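ORF59 (Human herpesvirus 8, PDB 3HSL) acts as the accessory subunit of the viral DNA polymerase in lytic replication, stimulating the enzyme and raising its processivity. Local coordinates at residues A[53-56]-A[62-65]; A[258-263]-A[282-287]; A[64-69]-A[157-162]; A[86-91]-A[97-102]; A[41-44]-A[49-52]. All coordinates share one frame; numbering follows the deposited sequence.

How the contacts relate
Contacts 1, 3, 4 and 5 follow neighbouring strands. The strands lie in the order 83-89, 39-43, 49-56 and 61-67, followed by 296-302 and 282-288. Contact 5 and contact 1 are successive hairpins that share strand 49-56, with centres about 13 Å apart. Contact 3 continues along strand 61-67 and shares Gly64 and Leu65 with contact 1. Contact 4 starts at strand 83-89, outermost in this chain, where Phe86 N probably bonds Val42 O of contact 5 at 2.8 Å. Contact 2 lies two strands beyond 61-67. It meets contact 1 where Leu63 CD1 and Leu263 CD1 pack at 3.7 Å, and its centre is about 22 Å from that of contact 4.

Contact 1 (A[53-56]-A[62-65]); sequences VLSS and VLGL
Leu63 N gives its hydrogen to Ser55 O at 2.8 Å, in a bond that lies close to the line of the carbonyl. The return bond, Ser55 N to Leu63 O, is longer at 3.3 Å and more bent. Its donor is tilted 28° from the carbonyl plane. Two residues along, Val53 and Leu65 form the next hydrogen-bonded pair. Leu65 N reaches Val53 O at 2.9 Å and the bond is nearly straight. The reverse bond, from Val53 N to Leu65 O, completes the pair, although the place of Leu65 O is less certain. Leu54 and Gly64 form a non-hydrogen-bonded pair between them. Here weak CA-H...O contacts join the strands: Gly64 CA lies 3.4 Å from Val53 O, and Leu54 CA lies near Leu63 O.

Val53, Ser55, Leu63 and Leu65 share one face of the sheet, which rests on helix 18-35. Val53 CG2 and Leu65 CD2 approach only loosely, at 4.5 Å. Leu63 CB lies 4.1 Å from Ser55 OG. That hydroxyl bonds to Ala34 O at the end of the helix. Leu54 and Val62 lie on the other face, where Leu54 packs on Ile155. Strand 39-43 adds a backbone bond at Leu54, and strand 296-302 adds bonds at Val62 and Gly64. This is an antiparallel beta hairpin, strands 49-56 and 61-67, set inside a larger sheet of the herpesvirus polymerase accessory fold.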
# COMPACT_ATOMS: atom_id res chain seq x y z
N VAL A 53 -1.80 18.72 5.90
CA VAL A 53 -1.07 17.52 6.29
C VAL A 53 0.33 17.90 6.70
O VAL A 53 0.99 18.68 6.00
CB VAL A 53 -0.85 16.58 5.10
CG1 VAL A 53 -0.37 15.23 5.63
CG2 VAL A 53 -2.11 16.39 4.31
N LEU A 54 0.78 17.35 7.81
CA LEU A 54 2.13 17.59 8.31
C LEU A 54 2.88 16.25 8.52
O LEU A 54 2.26 15.20 8.57
CB LEU A 54 2.09 18.43 9.61
CG LEU A 54 1.74 19.94 9.60
CD1 LEU A 54 0.48 20.36 8.78
CD2 LEU A 54 1.67 20.52 11.03
N SER A 55 4.19 16.28 8.65
CA SER A 55 4.98 15.09 8.90
C SER A 55 6.43 15.51 9.00
O SER A 55 6.85 16.46 8.36
CB SER A 55 4.85 14.04 7.80
OG SER A 55 5.45 14.47 6.59
N SER A 56 7.19 14.79 9.82
CA SER A 56 8.60 15.08 9.98
C SER A 56 9.30 14.73 8.67
O SER A 56 8.77 13.98 7.86
CB SER A 56 9.17 14.28 11.14
OG SER A 56 8.89 12.93 10.89
N VAL A 62 10.10 19.69 9.23
CA VAL A 62 8.65 19.50 9.29
C VAL A 62 7.94 19.93 8.03
O VAL A 62 7.90 21.11 7.69
CB VAL A 62 7.98 20.23 10.48
CG1 VAL A 62 6.52 19.85 10.51
CG2 VAL A 62 8.62 19.84 11.82
N LEU A 63 7.37 18.97 7.31
CA LEU A 63 6.64 19.31 6.11
C LEU A 63 5.23 19.74 6.42
O LEU A 63 4.62 19.25 7.38
CB LEU A 63 6.66 18.14 5.11
CG LEU A 63 5.87 18.30 3.82
CD1 LEU A 63 6.48 17.57 2.66
CD2 LEU A 63 4.40 17.93 4.02
N GLY A 64 4.71 20.66 5.62
CA GLY A 64 3.37 21.15 5.77
C GLY A 64 2.71 21.51 4.45
O GLY A 64 3.12 22.47 3.77
N LEU A 65 1.70 20.73 4.09
CA LEU A 65 0.88 20.99 2.91
C LEU A 65 -0.40 21.58 3.48
O LEU A 65 -0.99 20.96 4.36
CB LEU A 65 0.55 19.69 2.18
CG LEU A 65 -0.55 19.77 1.11
CD1 LEU A 65 -0.22 20.78 0.01
CD2 LEU A 65 -0.80 18.40 0.52

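Contact 2 (A[258-263]-A[282-287]); sequences IAALRL and LEVEGV
Strand 282-287 meets helix 258-263 through Val284, which packs on Ala260 and Leu261. Leu282 comes first along the strand and packs on Trp276 and Leu302, while the carboxylate of Glu283, on the other face of the sheet, bonds His277 and Ser299. Val284 then turns back toward the helix and spreads two methyls against it. Val284 CG2 lies 3.7 Å from Ala260 CB, and that same methyl carbon of Ala260 is 3.8 Å from Val284 CB. Val284 CG1 stands anti to the backbone N (chi1 170°), which brings it against the helix backbone at Ala260 and Leu261. It lies 3.7 Å from Ala260 O and 4.1 Å from Leu261 N.

This is a helix laid on the face of a beta sheet. The small methyl of Ala260 lets the helix backbone come near, with Ala260 CA 6.2 Å from Val284 CA. Leu261 leaves its backbone heading away, but its end returns, and Leu261 CD2 comes within 4.2 Å of Val284 CG1. Leu261 also touches Leu185 of helix 175-186, and Ala260 touches Val300 of strand 296-302. Glu285 again faces the far side of the sheet, where OE2 accepts a hydrogen bond from Trp230 NE1.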
# COMPACT_ATOMS: atom_id res chain seq x y z
N ILE A 258 17.97 17.85 1.86
CA ILE A 258 17.79 17.13 0.61
C ILE A 258 16.28 16.93 0.36
O ILE A 258 15.73 17.41 -0.62
CB ILE A 258 18.45 15.71 0.67
CG1 ILE A 258 19.93 15.74 1.12
CG2 ILE A 258 18.29 14.98 -0.67
CD1 ILE A 258 20.94 16.30 0.13
N ALA A 259 15.63 16.21 1.26
CA ALA A 259 14.20 15.94 1.16
C ALA A 259 13.40 17.24 1.01
O ALA A 259 12.48 17.33 0.19
CB ALA A 259 13.75 15.17 2.37
N ALA A 260 13.74 18.24 1.81
CA ALA A 260 13.04 19.50 1.74
C ALA A 260 13.10 20.02 0.31
O ALA A 260 12.05 20.27 -0.29
CB ALA A 260 13.61 20.49 2.72
N LEU A 261 14.30 20.17 -0.24
CA LEU A 261 14.49 20.66 -1.61
C LEU A 261 13.88 19.76 -2.68
O LEU A 261 13.55 20.23 -3.76
CB LEU A 261 15.97 20.84 -1.92
CG LEU A 261 16.77 21.91 -1.18
CD1 LEU A 261 18.22 21.74 -1.58
CD2 LEU A 261 16.27 23.35 -1.43
N ARG A 262 13.75 18.48 -2.38
CA ARG A 262 13.20 17.54 -3.33
C ARG A 262 11.68 17.54 -3.27
O ARG A 262 11.02 17.41 -4.30
CB ARG A 262 13.89 16.19 -3.11
CG ARG A 262 13.51 15.06 -4.05
CD ARG A 262 14.81 14.26 -4.41
NE ARG A 262 15.52 13.61 -3.30
CZ ARG A 262 15.58 12.29 -3.09
NH1 ARG A 262 14.98 11.43 -3.93
NH2 ARG A 262 16.25 11.82 -2.04
N LEU A 263 11.12 17.69 -2.07
CA LEU A 263 9.68 17.73 -1.82
C LEU A 263 9.00 19.01 -2.32
O LEU A 263 7.85 18.98 -2.77
CB LEU A 263 9.37 17.52 -0.32
CG LEU A 263 9.58 16.10 0.27
CD1 LEU A 263 9.75 16.03 1.81
CD2 LEU A 263 8.51 15.09 -0.22
N LEU A 282 15.06 27.98 9.25
CA LEU A 282 15.27 28.04 7.81
C LEU A 282 14.10 27.30 7.13
O LEU A 282 13.91 26.10 7.35
CB LEU A 282 16.63 27.42 7.41
CG LEU A 282 16.93 27.28 5.89
CD1 LEU A 282 16.84 28.61 5.15
CD2 LEU A 282 18.27 26.62 5.59
N GLU A 283 13.32 28.00 6.32
CA GLU A 283 12.18 27.41 5.66
C GLU A 283 12.42 27.18 4.17
O GLU A 283 12.85 28.07 3.45
CB GLU A 283 10.93 28.27 5.86
CG GLU A 283 9.64 27.72 5.25
CD GLU A 283 8.38 28.56 5.54
OE1 GLU A 283 8.47 29.77 5.85
OE2 GLU A 283 7.26 28.00 5.45
N VAL A 284 12.13 25.97 3.72
CA VAL A 284 12.26 25.62 2.32
C VAL A 284 10.82 25.73 1.83
O VAL A 284 9.98 24.95 2.28
CB VAL A 284 12.78 24.19 2.14
CG1 VAL A 284 12.65 23.76 0.69
CG2 VAL A 284 14.22 24.10 2.63
N GLU A 285 10.54 26.67 0.94
CA GLU A 285 9.17 26.84 0.46
C GLU A 285 8.97 26.65 -1.03
O GLU A 285 9.76 27.13 -1.85
CB GLU A 285 8.63 28.22 0.85
CG GLU A 285 7.20 28.43 0.39
CD GLU A 285 6.58 29.72 0.85
OE1 GLU A 285 5.34 29.80 0.90
OE2 GLU A 285 7.32 30.66 1.19
N GLY A 286 7.90 25.94 -1.36
CA GLY A 286 7.54 25.70 -2.72
C GLY A 286 7.01 27.03 -3.21
O GLY A 286 6.00 27.53 -2.71
N VAL A 287 7.71 27.62 -4.17
CA VAL A 287 7.32 28.89 -4.74
C VAL A 287 6.54 28.52 -5.97
O VAL A 287 7.07 27.80 -6.82
CB VAL A 287 8.56 29.78 -5.04
CG1 VAL A 287 8.18 31.05 -5.74
CG2 VAL A 287 9.29 30.11 -3.75

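Contact 3 (A[64-69]-A[157-162]); sequences GLRIKN and PFHDRM
A loop is laid across a sheet strand here, and the meeting is partly polar and partly buried. Arg66 of strand 61-67 points toward loop 157-162, where His159 and Asp160 receive it. The arginine chain is bent at chi2 and chi3, and this folds the guanidinium back along its own strand. There NE and NH2 grip one atom side-on: Arg66 NE is 3.2 Å from Gly64 O and Arg66 NH2 is 3.3 Å from it. Both donors reach that oxygen from the same face of its carbonyl plane, with NE well above it. The grip would limit the rotation of the guanidinium.

His159 lies over one face of the flat group. Its ND1 stands 3.3 Å above the plane, near the rim, and the two planes are 42° apart. Arg66 NH2 comes close to this nitrogen but at a poor angle for a bond. Asp160 comes in at the guanidinium edge. Its OD2 accepts from Arg66 NH1 at 3.2 Å in a salt bridge, but the place of OD2 is less sure. Farther along the imidazole, Gly64 CA sits over the ring face in a CH-pi contact, 4.2 Å from the ring centroid.

Strand 296-302 flanks the pair: Arg66 and Asp160 touch Lys297, and His159 touches Ser299. Leu65 and Ile67 point the other way, onto helix 18-35.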
# COMPACT_ATOMS: atom_id res chain seq x y z
N GLY A 64 4.71 20.66 5.62
CA GLY A 64 3.37 21.15 5.77
C GLY A 64 2.71 21.51 4.45
O GLY A 64 3.12 22.47 3.77
N LEU A 65 1.70 20.73 4.09
CA LEU A 65 0.88 20.99 2.91
C LEU A 65 -0.40 21.58 3.48
O LEU A 65 -0.99 20.96 4.36
CB LEU A 65 0.55 19.69 2.18
CG LEU A 65 -0.55 19.77 1.11
CD1 LEU A 65 -0.22 20.78 0.01
CD2 LEU A 65 -0.80 18.40 0.52
N ARG A 66 -0.85 22.74 3.01
CA ARG A 66 -2.07 23.34 3.59
C ARG A 66 -3.00 23.78 2.48
O ARG A 66 -2.61 24.51 1.58
CB ARG A 66 -1.67 24.51 4.44
CG ARG A 66 -0.41 24.15 5.17
CD ARG A 66 0.34 25.39 5.30
NE ARG A 66 1.70 25.09 4.91
CZ ARG A 66 2.60 26.02 4.64
NH1 ARG A 66 2.28 27.31 4.73
NH2 ARG A 66 3.81 25.64 4.29
N ILE A 67 -4.23 23.33 2.55
CA ILE A 67 -5.20 23.61 1.52
C ILE A 67 -6.42 24.37 2.08
O ILE A 67 -7.19 23.85 2.89
CB ILE A 67 -5.57 22.25 0.88
CG1 ILE A 67 -4.27 21.50 0.50
CG2 ILE A 67 -6.56 22.42 -0.30
CD1 ILE A 67 -4.41 19.99 0.30
N LYS A 68 -6.56 25.61 1.63
CA LYS A 68 -7.65 26.48 2.03
C LYS A 68 -8.85 26.20 1.12
O LYS A 68 -8.68 25.63 0.04
CB LYS A 68 -7.21 27.95 1.93
N ASN A 69 -10.04 26.61 1.57
CA ASN A 69 -11.31 26.46 0.83
C ASN A 69 -11.64 25.12 0.21
O ASN A 69 -12.30 25.07 -0.83
CB ASN A 69 -11.37 27.53 -0.26
CG ASN A 69 -11.47 28.92 0.30
OD1 ASN A 69 -12.42 29.26 1.02
ND2 ASN A 69 -10.48 29.75 -0.02
N PRO A 157 -1.41 23.96 14.01
CA PRO A 157 -1.43 24.40 12.64
C PRO A 157 -0.64 25.69 12.74
O PRO A 157 -1.18 26.74 13.13
CB PRO A 157 -2.92 24.66 12.38
CG PRO A 157 -3.65 24.23 13.65
CD PRO A 157 -2.65 24.34 14.72
N PHE A 158 0.63 25.62 12.41
CA PHE A 158 1.50 26.80 12.52
C PHE A 158 2.13 27.26 11.18
O PHE A 158 3.27 27.79 11.15
CB PHE A 158 2.54 26.63 13.66
CG PHE A 158 3.15 25.22 13.77
CD1 PHE A 158 3.98 24.70 12.78
CD2 PHE A 158 2.89 24.42 14.89
CE1 PHE A 158 4.52 23.41 12.90
CE2 PHE A 158 3.43 23.13 15.02
CZ PHE A 158 4.24 22.63 14.02
N HIS A 159 1.37 27.07 10.09
CA HIS A 159 1.89 27.44 8.76
C HIS A 159 1.33 28.71 8.03
O HIS A 159 2.09 29.68 7.82
CB HIS A 159 1.88 26.21 7.86
CG HIS A 159 2.87 25.16 8.26
ND1 HIS A 159 4.09 25.02 7.64
CD2 HIS A 159 2.82 24.21 9.22
CE1 HIS A 159 4.75 24.02 8.20
NE2 HIS A 159 4.00 23.51 9.16
N ASP A 160 0.05 28.71 7.64
CA ASP A 160 -0.57 29.88 6.97
C ASP A 160 -0.66 31.06 7.92
O ASP A 160 -1.75 31.58 8.21
CB ASP A 160 -1.94 29.56 6.37
CG ASP A 160 -1.86 28.59 5.21
OD1 ASP A 160 -2.86 28.46 4.47
OD2 ASP A 160 -0.79 27.96 5.05
N ARG A 161 0.51 31.47 8.38
CA ARG A 161 0.63 32.58 9.30
C ARG A 161 1.84 33.49 9.04
O ARG A 161 2.52 33.36 8.01
CB ARG A 161 0.58 32.08 10.76
CG ARG A 161 1.42 30.86 11.10
CD ARG A 161 1.36 30.66 12.61
NE ARG A 161 -0.03 30.66 13.06
CZ ARG A 161 -0.43 30.63 14.33
NH1 ARG A 161 0.45 30.61 15.31
NH2 ARG A 161 -1.73 30.64 14.60
N MET A 162 2.08 34.40 9.99
CA MET A 162 3.18 35.38 9.96
C MET A 162 3.31 36.19 8.64
O MET A 162 4.41 36.37 8.10
CB MET A 162 4.53 34.76 10.41
CG MET A 162 5.19 33.74 9.47
SD MET A 162 6.70 32.99 10.15
CE MET A 162 7.66 34.45 10.61

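Contact 4 (A[86-91]-A[97-102]); sequences FSFRNT and FTHTRE
Asn90 O is held by two donors of His99. The backbone His99 N reaches it at 2.9 Å and the ring nitrogen His99 ND1 at 3.0 Å. The two come from opposite faces of the carbonyl plane, and the ring nitrogen approaches from the side of the C=O, 35° out of that plane. They join the end of strand 83-89 to the first turn of helix 99-103; a short loop connects the strand to the helix. The ring bond is consistent with a hydrogen on ND1. Thr98 CA also turns its hydrogen to Asn90 O, and Thr91 CA does the same to Phe97 O.

A second polar link joins two hydroxyls, with Thr98 OG1 donating to Thr91 OG1 at 2.9 Å. Thr91 OG1 also bonds to Lys36 O. Thr98 holds the N-cap position, but its side chain makes no capping bond and serves this link instead.

Packing then builds outward from His99. Its CB lies 3.7 Å from Asn90 CB. The ring of Phe88 comes edge-on to the imidazole. This is a T-shaped pair, with centroids 4.9 Å apart and planes at 62°. Thr133 of strand 130-137 also touches His99. At the helix, Arg101 and Glu102 pack on Gly96 of the second subunit. The imidazole lies between two phenyl rings: Phe88 CE1 is centred over one face, and Phe97 CE2 stands 3.6 Å above the other.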
# COMPACT_ATOMS: atom_id res chain seq x y z
N PHE A 86 -8.64 20.26 14.72
CA PHE A 86 -8.66 18.81 14.89
C PHE A 86 -7.42 18.23 14.26
O PHE A 86 -7.18 18.42 13.07
CB PHE A 86 -9.94 18.21 14.32
CG PHE A 86 -11.18 18.73 14.97
CD1 PHE A 86 -11.56 18.28 16.24
CD2 PHE A 86 -11.97 19.67 14.32
CE1 PHE A 86 -12.72 18.76 16.86
CE2 PHE A 86 -13.14 20.17 14.94
CZ PHE A 86 -13.51 19.71 16.21
N SER A 87 -6.63 17.51 15.05
CA SER A 87 -5.35 16.96 14.60
C SER A 87 -5.16 15.45 14.88
O SER A 87 -5.00 15.04 16.03
CB SER A 87 -4.27 17.79 15.27
OG SER A 87 -2.99 17.40 14.86
N PHE A 88 -5.18 14.65 13.81
CA PHE A 88 -5.06 13.18 13.89
C PHE A 88 -4.06 12.62 12.89
O PHE A 88 -3.63 13.32 11.97
CB PHE A 88 -6.43 12.55 13.66
CG PHE A 88 -7.10 13.04 12.43
CD1 PHE A 88 -7.04 12.30 11.26
CD2 PHE A 88 -7.79 14.25 12.44
CE1 PHE A 88 -7.68 12.77 10.08
CE2 PHE A 88 -8.43 14.73 11.29
CZ PHE A 88 -8.37 13.98 10.10
N ARG A 89 -3.67 11.36 13.06
CA ARG A 89 -2.68 10.77 12.16
C ARG A 89 -3.37 10.32 10.89
O ARG A 89 -4.47 9.78 10.99
CB ARG A 89 -1.92 9.66 12.89
CG ARG A 89 -2.81 8.65 13.56
CD ARG A 89 -2.09 7.58 14.39
NE ARG A 89 -1.39 8.11 15.56
CZ ARG A 89 -0.91 7.37 16.58
NH1 ARG A 89 -1.05 6.04 16.58
NH2 ARG A 89 -0.29 7.94 17.60
N ASN A 90 -2.78 10.51 9.69
CA ASN A 90 -3.54 9.99 8.53
C ASN A 90 -3.54 8.49 8.38
O ASN A 90 -4.42 7.95 7.73
CB ASN A 90 -3.49 10.74 7.16
CG ASN A 90 -2.14 10.77 6.56
OD1 ASN A 90 -1.17 10.66 7.27
ND2 ASN A 90 -2.07 10.95 5.24
N THR A 91 -2.57 7.83 8.97
CA THR A 91 -2.55 6.37 8.96
C THR A 91 -2.66 5.89 10.42
O THR A 91 -1.66 5.83 11.14
CB THR A 91 -1.31 5.75 8.27
OG1 THR A 91 -1.14 6.29 6.95
CG2 THR A 91 -1.49 4.23 8.19
N PHE A 97 -5.48 2.40 6.13
CA PHE A 97 -6.31 3.54 5.84
C PHE A 97 -5.45 4.80 5.98
O PHE A 97 -4.92 5.09 7.05
CB PHE A 97 -7.60 3.65 6.63
CG PHE A 97 -8.51 4.72 6.08
CD1 PHE A 97 -9.41 4.42 5.06
CD2 PHE A 97 -8.46 6.02 6.57
CE1 PHE A 97 -10.26 5.42 4.54
CE2 PHE A 97 -9.29 7.01 6.07
CZ PHE A 97 -10.19 6.71 5.06
N THR A 98 -5.31 5.52 4.87
CA THR A 98 -4.53 6.73 4.84
C THR A 98 -5.48 7.82 4.36
O THR A 98 -5.85 7.88 3.18
CB THR A 98 -3.30 6.54 3.95
OG1 THR A 98 -2.50 5.50 4.51
CG2 THR A 98 -2.48 7.79 3.87
N HIS A 99 -5.89 8.67 5.29
CA HIS A 99 -6.83 9.72 4.93
C HIS A 99 -6.53 10.39 3.59
O HIS A 99 -7.35 10.29 2.65
CB HIS A 99 -6.98 10.72 6.06
CG HIS A 99 -7.66 10.16 7.27
ND1 HIS A 99 -6.99 9.39 8.21
CD2 HIS A 99 -8.94 10.27 7.71
CE1 HIS A 99 -7.84 9.05 9.17
NE2 HIS A 99 -9.02 9.56 8.88
N THR A 100 -5.39 11.07 3.48
CA THR A 100 -5.04 11.78 2.26
C THR A 100 -4.98 10.87 1.03
O THR A 100 -5.27 11.32 -0.09
CB THR A 100 -3.70 12.54 2.38
OG1 THR A 100 -2.61 11.62 2.59
CG2 THR A 100 -3.75 13.61 3.52
N ARG A 101 -4.62 9.61 1.22
CA ARG A 101 -4.53 8.71 0.07
C ARG A 101 -5.91 8.56 -0.55
O ARG A 101 -6.06 8.62 -1.77
CB ARG A 101 -4.08 7.33 0.47
CG ARG A 101 -3.70 6.51 -0.71
CD ARG A 101 -4.07 5.08 -0.51
NE ARG A 101 -3.59 4.27 -1.62
CZ ARG A 101 -4.25 3.22 -2.11
NH1 ARG A 101 -5.42 2.88 -1.58
NH2 ARG A 101 -3.76 2.52 -3.12
N GLU A 102 -6.91 8.38 0.31
CA GLU A 102 -8.30 8.21 -0.09
C GLU A 102 -8.98 9.53 -0.40
O GLU A 102 -9.86 9.58 -1.25
CB GLU A 102 -9.08 7.49 1.01
CG GLU A 102 -8.44 6.18 1.48
CD GLU A 102 -8.27 5.19 0.35
OE1 GLU A 102 -9.23 5.03 -0.45
OE2 GLU A 102 -7.19 4.56 0.27

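Contact 5 (A[41-44]-A[49-52]); sequences QVHG and PTLS
Gln41 and Ser52 satisfy each other's backbone. Gln41 N donates to Ser52 O at 2.8 Å, and Ser52 N donates to Gln41 O at 3.0 Å. His43 and Thr50 repeat the pattern. His43 N reaches Thr50 O at 3.1 Å, lying in the carbonyl plane, and Thr50 N returns a bond to His43 O. Val42 lies between these pairs, and its backbone faces outward to bond Phe86 of strand 83-89. Leu51, opposite it, bonds Ile67 of strand 61-67. Each strand is therefore hydrogen-bonded on both edges.

This is an antiparallel beta hairpin, its two strands at 162°, closed by a short loop after Gly44. The positive phi of Gly44 (112°) suits a residue without a side chain, and the chain turns a corner there.

The imidazole of His43 swings across to the partner strand. Its CG sits between the backbone N and the carbonyl carbon (chi1 56°), which tips the ring over Thr50. His43 NE2 then hydrogen-bonds Ser52 OG, and either atom could donate. The modelled 2.5 Å is very short and its exact length doubtful. The hydroxyl lies at the ring edge. Thr50 CB stands over the ring face, 3.8 Å from its centroid, in a CH-pi contact. On the other face of the sheet, Val42 CG1 packs on Pro49 CB at 4.1 Å and Val42 CG2 on Leu51 CD1 at 4.3 Å. Leu71 of strand 71-73 touches all three of these side chains.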
# COMPACT_ATOMS: atom_id res chain seq x y z
N GLN A 41 -4.90 17.62 9.57
CA GLN A 41 -5.54 18.63 10.39
C GLN A 41 -6.64 19.39 9.68
O GLN A 41 -6.58 19.63 8.46
CB GLN A 41 -4.51 19.69 10.81
CG GLN A 41 -3.36 19.18 11.64
CD GLN A 41 -2.33 20.25 11.93
OE1 GLN A 41 -2.05 21.12 11.09
NE2 GLN A 41 -1.76 20.20 13.13
N VAL A 42 -7.65 19.75 10.49
CA VAL A 42 -8.79 20.54 10.06
C VAL A 42 -8.80 21.70 11.05
O VAL A 42 -9.07 21.51 12.23
CB VAL A 42 -10.10 19.76 10.06
CG1 VAL A 42 -11.27 20.70 9.83
CG2 VAL A 42 -10.05 18.67 8.98
N HIS A 43 -8.49 22.90 10.56
CA HIS A 43 -8.36 24.05 11.43
C HIS A 43 -8.68 25.38 10.77
O HIS A 43 -8.71 25.48 9.54
CB HIS A 43 -6.90 24.10 11.81
CG HIS A 43 -6.02 24.16 10.61
ND1 HIS A 43 -5.52 25.33 10.11
CD2 HIS A 43 -5.57 23.17 9.79
CE1 HIS A 43 -4.78 25.08 9.04
NE2 HIS A 43 -4.80 23.78 8.82
N GLY A 44 -8.89 26.40 11.59
CA GLY A 44 -9.20 27.74 11.10
C GLY A 44 -10.63 28.07 11.46
O GLY A 44 -11.18 27.52 12.42
N PRO A 49 -12.78 26.09 7.05
CA PRO A 49 -11.54 25.62 7.64
C PRO A 49 -10.55 25.10 6.60
O PRO A 49 -10.92 24.77 5.48
CB PRO A 49 -12.00 24.47 8.52
CG PRO A 49 -13.20 23.91 7.81
CD PRO A 49 -13.83 25.05 7.06
N THR A 50 -9.29 25.04 7.01
CA THR A 50 -8.23 24.58 6.16
C THR A 50 -7.94 23.12 6.42
O THR A 50 -8.05 22.63 7.54
CB THR A 50 -6.97 25.40 6.41
OG1 THR A 50 -7.22 26.74 6.00
CG2 THR A 50 -5.81 24.87 5.62
N LEU A 51 -7.57 22.45 5.34
CA LEU A 51 -7.22 21.06 5.37
C LEU A 51 -5.72 21.04 5.14
O LEU A 51 -5.21 21.58 4.13
CB LEU A 51 -7.94 20.28 4.28
CG LEU A 51 -7.53 18.81 4.16
CD1 LEU A 51 -7.85 17.97 5.40
CD2 LEU A 51 -8.11 18.17 2.90
N SER A 52 -5.00 20.42 6.06
CA SER A 52 -3.55 20.35 5.91
C SER A 52 -2.96 19.08 6.45
O SER A 52 -3.55 18.43 7.31
CB SER A 52 -2.86 21.60 6.43
OG SER A 52 -3.42 22.03 7.64